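Local coordinates for protein citrate synthase (Metallosphaera sedula, PDB 6ABW) that probably catalyses the condensation of acetyl-CoA with oxaloacetate and water to give citrate and free CoA, a step of the tricarboxylic acid cycle, at residues S79-A84 / N131-V136; K288-R293 / F332-F337. All blocks are in the same frame, centred on the assembly; numbering follows the deposited sequence.

Interaction 1 (79-84 with 131-136) and interaction 2 (288-293 with 332-337) are separate helix-helix packings in the largely helical citrate synthase chain, their centres 28 Å apart and their nearest atoms about 13 Å apart. They follow one another along the sequence: the first joins helices 71-84 and 128-151 before the second joins helices 278-292 and 325-335. Long helix 342-365 relates them, since side chains of both 131-136 and 332-337 touch it. Both contacts lie away from the acetyl-CoA site, and neither meets the second chain of the assembly. Each packs together, within one subunit, helical segments far apart in sequence, 47 and 39 residues at their closest ends.

Interaction 1. Residues S79-A84 / N131-V136; sequences SALDEA and NAVKLV
L81 and V133 meet in the tight part of this contact, their side chains crossing at about a right angle. L81 brings CD2 within 3.8 Å of V133 CG1. The same methyl, L81 CD2, also lies against the backbone, 3.5 Å from V133 O. V133 sets CG1 anti to its backbone N (chi1 169°), and this one branch serves two neighbours, because A80 CB sits 4.0 Å from V133 CG1. Valine, branched at CB, thus turns one methyl to both the leucine and the alanine, while L64 of helix 56-65 also touches V133.

The packing is equally tight at A84, where the backbones draw closest, the CA atoms of A84 and K134 being 5.2 Å apart. Alanine suits this place, its small side chain allowing the close approach: A84 CB rests 3.7 Å from K134 CG, against the aliphatic root of the lysine. The K134 chain then bends at chi3 and carries its ammonium end away from helix 71-84. Only this outer part of the lysine forms the looser side; K134 and A80 are partly exposed, whereas L81, A84 and V133 are buried. Just beyond, the carbonyl of A84, the last residue of its helix, accepts a hydrogen bond from R138 NE. The axes of the two short segments approach to 8.3 Å and cross at -55°, a close packing, with alanines at the interface, of two helices in the all-alpha citrate synthase fold.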
ATOM      1  N   SER A  79      23.259 -18.503  -1.017  1.00 18.44           N
ATOM      2  CA  SER A  79      23.207 -18.785   0.445  1.00 20.36           C
ATOM      3  C   SER A  79      22.264 -17.790   1.165  1.00 17.62           C
ATOM      4  O   SER A  79      21.547 -18.175   2.094  1.00 18.90           O
ATOM      5  CB  SER A  79      24.587 -18.604   1.095  1.00 22.38           C
ATOM      6  OG  SER A  79      25.477 -19.440   0.452  1.00 25.04           O
ATOM      7  N   ALA A  80      22.276 -16.547   0.742  1.00 17.43           N
ATOM      8  CA  ALA A  80      21.391 -15.521   1.358  1.00 17.40           C
ATOM      9  C   ALA A  80      19.896 -15.839   1.087  1.00 15.79           C
ATOM     10  O   ALA A  80      19.057 -15.768   2.002  1.00 15.00           O
ATOM     11  CB  ALA A  80      21.737 -14.157   0.856  1.00 16.34           C
ATOM     12  N   LEU A  81      19.588 -16.280  -0.142  1.00 14.04           N
ATOM     13  CA  LEU A  81      18.232 -16.755  -0.434  1.00 14.21           C
ATOM     14  C   LEU A  81      17.853 -17.926   0.442  1.00 16.01           C
ATOM     15  O   LEU A  81      16.797 -17.924   1.080  1.00 16.82           O
ATOM     16  CB  LEU A  81      18.058 -17.155  -1.902  1.00 14.87           C
ATOM     17  CG  LEU A  81      18.135 -16.025  -2.869  1.00 15.40           C
ATOM     18  CD1 LEU A  81      18.361 -16.598  -4.279  1.00 17.53           C
ATOM     19  CD2 LEU A  81      16.825 -15.210  -2.887  1.00 15.48           C
ATOM     20  N   ASP A  82      18.758 -18.925   0.547  1.00 15.33           N
ATOM     21  CA  ASP A  82      18.467 -20.116   1.342  1.00 17.65           C
ATOM     22  C   ASP A  82      18.161 -19.843   2.796  1.00 16.56           C
ATOM     23  O   ASP A  82      17.245 -20.426   3.331  1.00 15.68           O
ATOM     24  CB  ASP A  82      19.607 -21.123   1.324  1.00 19.37           C
ATOM     25  CG  ASP A  82      19.763 -21.794  -0.055  1.00 26.18           C
ATOM     26  OD1 ASP A  82      18.793 -21.769  -0.875  1.00 25.72           O
ATOM     27  OD2 ASP A  82      20.851 -22.363  -0.338  1.00 28.08           O
ATOM     28  N   GLU A  83      18.865 -18.905   3.366  1.00 17.83           N
ATOM     29  CA  GLU A  83      18.669 -18.680   4.827  1.00 20.35           C
ATOM     30  C   GLU A  83      17.421 -17.807   5.044  1.00 19.15           C
ATOM     31  O   GLU A  83      16.893 -17.807   6.121  1.00 18.60           O
ATOM     32  CB  GLU A  83      19.926 -18.142   5.481  1.00 25.34           C
ATOM     33  CG  GLU A  83      20.234 -16.721   5.183  1.00 34.17           C
ATOM     34  CD  GLU A  83      21.581 -16.226   5.714  1.00 46.44           C
ATOM     35  OE1 GLU A  83      22.143 -15.266   5.081  1.00 49.64           O
ATOM     36  OE2 GLU A  83      22.065 -16.758   6.756  1.00 50.23           O
ATOM     37  N   ALA A  84      16.960 -17.102   3.998  1.00 15.80           N
ATOM     38  CA  ALA A  84      15.811 -16.210   4.126  1.00 14.53           C
ATOM     39  C   ALA A  84      14.452 -16.905   3.938  1.00 13.21           C
ATOM     40  O   ALA A  84      13.463 -16.322   4.309  1.00 13.12           O
ATOM     41  CB  ALA A  84      15.973 -15.073   3.155  1.00 15.13           C
ATOM     42  N   ASN A 131      18.661  -6.731   1.958  1.00 13.97           N
ATOM     43  CA  ASN A 131      17.241  -6.756   2.409  1.00 14.25           C
ATOM     44  C   ASN A 131      16.302  -7.146   1.262  1.00 13.76           C
ATOM     45  O   ASN A 131      15.394  -7.892   1.471  1.00 13.31           O
ATOM     46  CB  ASN A 131      16.826  -5.397   2.996  1.00 15.64           C
ATOM     47  CG  ASN A 131      17.586  -5.072   4.327  1.00 17.61           C
ATOM     48  OD1 ASN A 131      17.692  -3.905   4.746  1.00 19.63           O
ATOM     49  ND2 ASN A 131      18.077  -6.081   4.967  1.00 14.85           N
ATOM     50  N   ALA A 132      16.562  -6.660   0.052  1.00 11.24           N
ATOM     51  CA  ALA A 132      15.748  -7.030  -1.119  1.00 11.90           C
ATOM     52  C   ALA A 132      15.875  -8.514  -1.496  1.00 11.37           C
ATOM     53  O   ALA A 132      14.883  -9.200  -1.852  1.00 12.01           O
ATOM     54  CB  ALA A 132      16.129  -6.161  -2.267  1.00 11.66           C
ATOM     55  N   VAL A 133      17.111  -9.048  -1.411  1.00 11.07           N
ATOM     56  CA  VAL A 133      17.340 -10.484  -1.679  1.00 11.35           C
ATOM     57  C   VAL A 133      16.548 -11.355  -0.741  1.00 10.34           C
ATOM     58  O   VAL A 133      15.913 -12.309  -1.155  1.00  9.40           O
ATOM     59  CB  VAL A 133      18.839 -10.857  -1.585  1.00 12.04           C
ATOM     60  CG1 VAL A 133      19.047 -12.389  -1.590  1.00 13.36           C
ATOM     61  CG2 VAL A 133      19.564 -10.279  -2.793  1.00 11.97           C
ATOM     62  N   LYS A 134      16.558 -10.977   0.536  1.00 10.65           N
ATOM     63  CA  LYS A 134      15.815 -11.750   1.522  1.00 12.04           C
ATOM     64  C   LYS A 134      14.278 -11.637   1.237  1.00 10.65           C
ATOM     65  O   LYS A 134      13.527 -12.585   1.418  1.00 10.80           O
ATOM     66  CB  LYS A 134      16.110 -11.255   2.940  1.00 15.14           C
ATOM     67  CG  LYS A 134      17.496 -11.719   3.482  1.00 19.68           C
ATOM     68  CD  LYS A 134      17.714 -11.334   4.934  1.00 25.24           C
ATOM     69  CE  LYS A 134      18.227  -9.897   5.050  1.00 31.98           C
ATOM     70  NZ  LYS A 134      18.283  -9.554   6.491  1.00 38.21           N
ATOM     71  N   LEU A 135      13.837 -10.475   0.834  1.00  9.86           N
ATOM     72  CA  LEU A 135      12.407 -10.292   0.521  1.00  9.31           C
ATOM     73  C   LEU A 135      11.982 -11.183  -0.658  1.00  9.53           C
ATOM     74  O   LEU A 135      10.897 -11.737  -0.656  1.00  9.41           O
ATOM     75  CB  LEU A 135      12.149  -8.778   0.208  1.00  9.68           C
ATOM     76  CG  LEU A 135      10.665  -8.404  -0.095  1.00 10.31           C
ATOM     77  CD1 LEU A 135      10.413  -6.935   0.239  1.00 11.06           C
ATOM     78  CD2 LEU A 135      10.288  -8.638  -1.553  1.00 11.15           C
ATOM     79  N   VAL A 136      12.799 -11.263  -1.695  1.00  9.22           N
ATOM     80  CA  VAL A 136      12.490 -12.096  -2.875  1.00  9.95           C
ATOM     81  C   VAL A 136      12.356 -13.574  -2.484  1.00  9.65           C
ATOM     82  O   VAL A 136      11.411 -14.263  -2.881  1.00  9.29           O
ATOM     83  CB  VAL A 136      13.527 -11.900  -4.002  1.00 11.70           C
ATOM     84  CG1 VAL A 136      13.324 -12.977  -5.057  1.00 12.04           C
ATOM     85  CG2 VAL A 136      13.316 -10.496  -4.589  1.00 12.50           C
TER

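Interaction 2. Residues K288-R293 / F332-F337; sequences KVISER and FYALGF
I290 and A334, the two residues that bury most surface here, meet in a helix-helix packing of the all-alpha citrate synthase fold, between the ends of helices 278-292 and 325-335. The I290 side chain reaches across with its longer branch. CG1 stands between the backbone N and the carbonyl carbon (chi1 59°), a crowded position, and the extended chi2 carries CD1 to within 3.6 Å of A334 CB. Isoleucine suits the place because its longer branch reaches the facing helix, and alanine because its single methyl lets the helices come close: the CA atoms of S291 and A334 are 5.2 Å apart.

L335, third in buried surface, comes in beside the alanine. Its side chain runs obliquely to that of I290, and both CG and CD2 of L335 lie 3.8 Å from I290 CD1, so this one terminal methyl is packed against two neighbouring residues. A184 of helix 179-191 also touches I290, and E181 of that helix touches L335.

G336 is the first residue to leave helical angles, in a Schellman motif. It takes a positive phi of 112°, which favours glycine, and F337 N bonds back to F332 O while G336 N bonds to Y333 O.

S291 completes the contact with a small polar side chain whose hydroxyl is hydrogen-bonded to A287 O in its own helix, while S291 OG also rests 3.7 Å from A334 CB.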
ATOM      1  N   LYS A 288       5.102 -24.909 -24.960  1.00 23.20           N
ATOM      2  CA  LYS A 288       5.094 -26.060 -25.873  1.00 27.87           C
ATOM      3  C   LYS A 288       5.683 -27.321 -25.235  1.00 26.15           C
ATOM      4  O   LYS A 288       5.033 -28.322 -25.057  1.00 27.54           O
ATOM      5  CB  LYS A 288       5.882 -25.694 -27.124  1.00 31.74           C
ATOM      6  CG  LYS A 288       5.942 -26.862 -28.104  1.00 38.72           C
ATOM      7  CD  LYS A 288       5.939 -26.405 -29.544  1.00 42.47           C
ATOM      8  CE  LYS A 288       5.683 -27.636 -30.411  1.00 47.31           C
ATOM      9  NZ  LYS A 288       5.715 -27.214 -31.829  1.00 52.74           N
ATOM     10  N   VAL A 289       6.880 -27.206 -24.742  1.00 29.17           N
ATOM     11  CA  VAL A 289       7.522 -28.305 -24.031  1.00 29.56           C
ATOM     12  C   VAL A 289       6.723 -28.952 -22.888  1.00 29.24           C
ATOM     13  O   VAL A 289       6.385 -30.152 -22.887  1.00 29.23           O
ATOM     14  CB  VAL A 289       8.847 -27.766 -23.428  1.00 35.20           C
ATOM     15  CG1 VAL A 289       9.669 -28.924 -22.862  1.00 35.49           C
ATOM     16  CG2 VAL A 289       9.610 -26.918 -24.452  1.00 34.23           C
ATOM     17  N   ILE A 290       6.383 -28.146 -21.886  1.00 23.33           N
ATOM     18  CA  ILE A 290       5.772 -28.705 -20.704  1.00 21.69           C
ATOM     19  C   ILE A 290       4.280 -28.993 -20.850  1.00 20.16           C
ATOM     20  O   ILE A 290       3.723 -29.767 -20.065  1.00 22.79           O
ATOM     21  CB  ILE A 290       6.022 -27.814 -19.443  1.00 20.98           C
ATOM     22  CG1 ILE A 290       5.473 -26.406 -19.648  1.00 20.24           C
ATOM     23  CG2 ILE A 290       7.512 -27.740 -19.151  1.00 21.15           C
ATOM     24  CD1 ILE A 290       5.442 -25.613 -18.377  1.00 22.31           C
ATOM     25  N   SER A 291       3.614 -28.379 -21.840  1.00 20.27           N
ATOM     26  CA  SER A 291       2.180 -28.642 -22.032  1.00 23.47           C
ATOM     27  C   SER A 291       1.866 -30.019 -22.565  1.00 27.77           C
ATOM     28  O   SER A 291       0.763 -30.538 -22.315  1.00 23.44           O
ATOM     29  CB  SER A 291       1.578 -27.621 -22.974  1.00 23.62           C
ATOM     30  OG  SER A 291       1.544 -26.384 -22.248  1.00 29.46           O
ATOM     31  N   GLU A 292       2.810 -30.568 -23.313  1.00 33.71           N
ATOM     32  CA  GLU A 292       2.564 -31.805 -24.068  1.00 50.00           C
ATOM     33  C   GLU A 292       2.374 -32.981 -23.131  1.00 50.46           C
ATOM     34  O   GLU A 292       1.555 -33.842 -23.394  1.00 54.70           O
ATOM     35  CB  GLU A 292       3.685 -32.068 -25.090  1.00 54.02           C
ATOM     36  CG  GLU A 292       3.864 -31.001 -26.205  1.00 65.93           C
ATOM     37  CD  GLU A 292       2.582 -30.260 -26.690  1.00 76.41           C
ATOM     38  OE1 GLU A 292       1.822 -30.850 -27.489  1.00 93.79           O
ATOM     39  OE2 GLU A 292       2.330 -29.074 -26.325  1.00 64.71           O
ATOM     40  N   ARG A 293       3.074 -32.954 -22.005  1.00 56.65           N
ATOM     41  CA  ARG A 293       3.032 -34.032 -21.023  1.00 58.77           C
ATOM     42  C   ARG A 293       1.783 -34.112 -20.104  1.00 55.10           C
ATOM     43  O   ARG A 293       1.757 -34.940 -19.188  1.00 63.08           O
ATOM     44  CB  ARG A 293       4.272 -33.938 -20.116  1.00 68.53           C
ATOM     45  CG  ARG A 293       5.642 -33.976 -20.799  1.00 72.16           C
ATOM     46  CD  ARG A 293       6.638 -34.753 -19.934  1.00 79.37           C
ATOM     47  NE  ARG A 293       7.997 -34.200 -19.856  1.00 85.68           N
ATOM     48  CZ  ARG A 293       8.427 -33.230 -19.030  1.00 84.90           C
ATOM     49  NH1 ARG A 293       7.619 -32.585 -18.173  1.00 84.81           N
ATOM     50  NH2 ARG A 293       9.704 -32.884 -19.079  1.00 78.04           N
ATOM     51  N   PHE A 332       1.936 -21.431 -16.673  1.00  9.57           N
ATOM     52  CA  PHE A 332       1.612 -21.651 -15.259  1.00 10.64           C
ATOM     53  C   PHE A 332       0.663 -22.825 -15.034  1.00 10.18           C
ATOM     54  O   PHE A 332       0.860 -23.674 -14.110  1.00 11.11           O
ATOM     55  CB  PHE A 332       1.014 -20.385 -14.635  1.00 10.01           C
ATOM     56  CG  PHE A 332       1.905 -19.182 -14.652  1.00 10.20           C
ATOM     57  CD1 PHE A 332       3.269 -19.247 -14.398  1.00 10.55           C
ATOM     58  CD2 PHE A 332       1.303 -17.906 -14.889  1.00 11.29           C
ATOM     59  CE1 PHE A 332       4.038 -18.122 -14.389  1.00 10.07           C
ATOM     60  CE2 PHE A 332       2.135 -16.783 -14.857  1.00 11.16           C
ATOM     61  CZ  PHE A 332       3.461 -16.946 -14.558  1.00 10.89           C
ATOM     62  N   TYR A 333      -0.319 -22.927 -15.894  1.00 10.96           N
ATOM     63  CA  TYR A 333      -1.264 -24.060 -15.839  1.00 13.48           C
ATOM     64  C   TYR A 333      -0.556 -25.392 -16.050  1.00 12.79           C
ATOM     65  O   TYR A 333      -0.806 -26.333 -15.287  1.00 13.66           O
ATOM     66  CB  TYR A 333      -2.356 -23.883 -16.901  1.00 14.18           C
ATOM     67  CG  TYR A 333      -3.502 -24.812 -16.687  1.00 16.07           C
ATOM     68  CD1 TYR A 333      -4.493 -24.519 -15.784  1.00 17.08           C
ATOM     69  CD2 TYR A 333      -3.538 -26.044 -17.348  1.00 16.89           C
ATOM     70  CE1 TYR A 333      -5.568 -25.394 -15.614  1.00 20.80           C
ATOM     71  CE2 TYR A 333      -4.574 -26.927 -17.162  1.00 21.12           C
ATOM     72  CZ  TYR A 333      -5.571 -26.608 -16.296  1.00 21.66           C
ATOM     73  OH  TYR A 333      -6.604 -27.506 -16.151  1.00 25.66           O
ATOM     74  N   ALA A 334       0.350 -25.438 -17.011  1.00 12.60           N
ATOM     75  CA  ALA A 334       1.073 -26.681 -17.373  1.00 12.47           C
ATOM     76  C   ALA A 334       1.976 -27.102 -16.190  1.00 14.76           C
ATOM     77  O   ALA A 334       2.224 -28.265 -15.988  1.00 13.87           O
ATOM     78  CB  ALA A 334       1.899 -26.407 -18.603  1.00 14.48           C
ATOM     79  N   LEU A 335       2.472 -26.116 -15.413  1.00 12.76           N
ATOM     80  CA  LEU A 335       3.239 -26.361 -14.208  1.00 15.11           C
ATOM     81  C   LEU A 335       2.416 -26.923 -13.063  1.00 15.00           C
ATOM     82  O   LEU A 335       3.029 -27.442 -12.125  1.00 17.47           O
ATOM     83  CB  LEU A 335       3.972 -25.121 -13.744  1.00 14.26           C
ATOM     84  CG  LEU A 335       5.087 -24.672 -14.678  1.00 15.34           C
ATOM     85  CD1 LEU A 335       5.536 -23.306 -14.315  1.00 16.89           C
ATOM     86  CD2 LEU A 335       6.298 -25.662 -14.679  1.00 16.60           C
ATOM     87  N   GLY A 336       1.085 -26.783 -13.086  1.00 13.07           N
ATOM     88  CA  GLY A 336       0.176 -27.231 -12.003  1.00 14.37           C
ATOM     89  C   GLY A 336      -0.499 -26.133 -11.235  1.00 14.15           C
ATOM     90  O   GLY A 336      -1.192 -26.403 -10.267  1.00 15.35           O
ATOM     91  N   PHE A 337      -0.322 -24.871 -11.673  1.00 12.25           N
ATOM     92  CA  PHE A 337      -0.930 -23.794 -10.922  1.00 11.58           C
ATOM     93  C   PHE A 337      -2.348 -23.573 -11.388  1.00 12.65           C
ATOM     94  O   PHE A 337      -2.596 -23.474 -12.575  1.00 12.80           O
ATOM     95  CB  PHE A 337      -0.135 -22.492 -11.015  1.00 10.55           C
ATOM     96  CG  PHE A 337       1.210 -22.541 -10.328  1.00  9.77           C
ATOM     97  CD1 PHE A 337       1.307 -22.355  -8.933  1.00  9.78           C
ATOM     98  CD2 PHE A 337       2.357 -22.700 -11.024  1.00 10.25           C
ATOM     99  CE1 PHE A 337       2.510 -22.424  -8.300  1.00 11.40           C
ATOM    100  CE2 PHE A 337       3.593 -22.714 -10.391  1.00 11.12           C
ATOM    101  CZ  PHE A 337       3.677 -22.625  -9.019  1.00 10.93           C
TER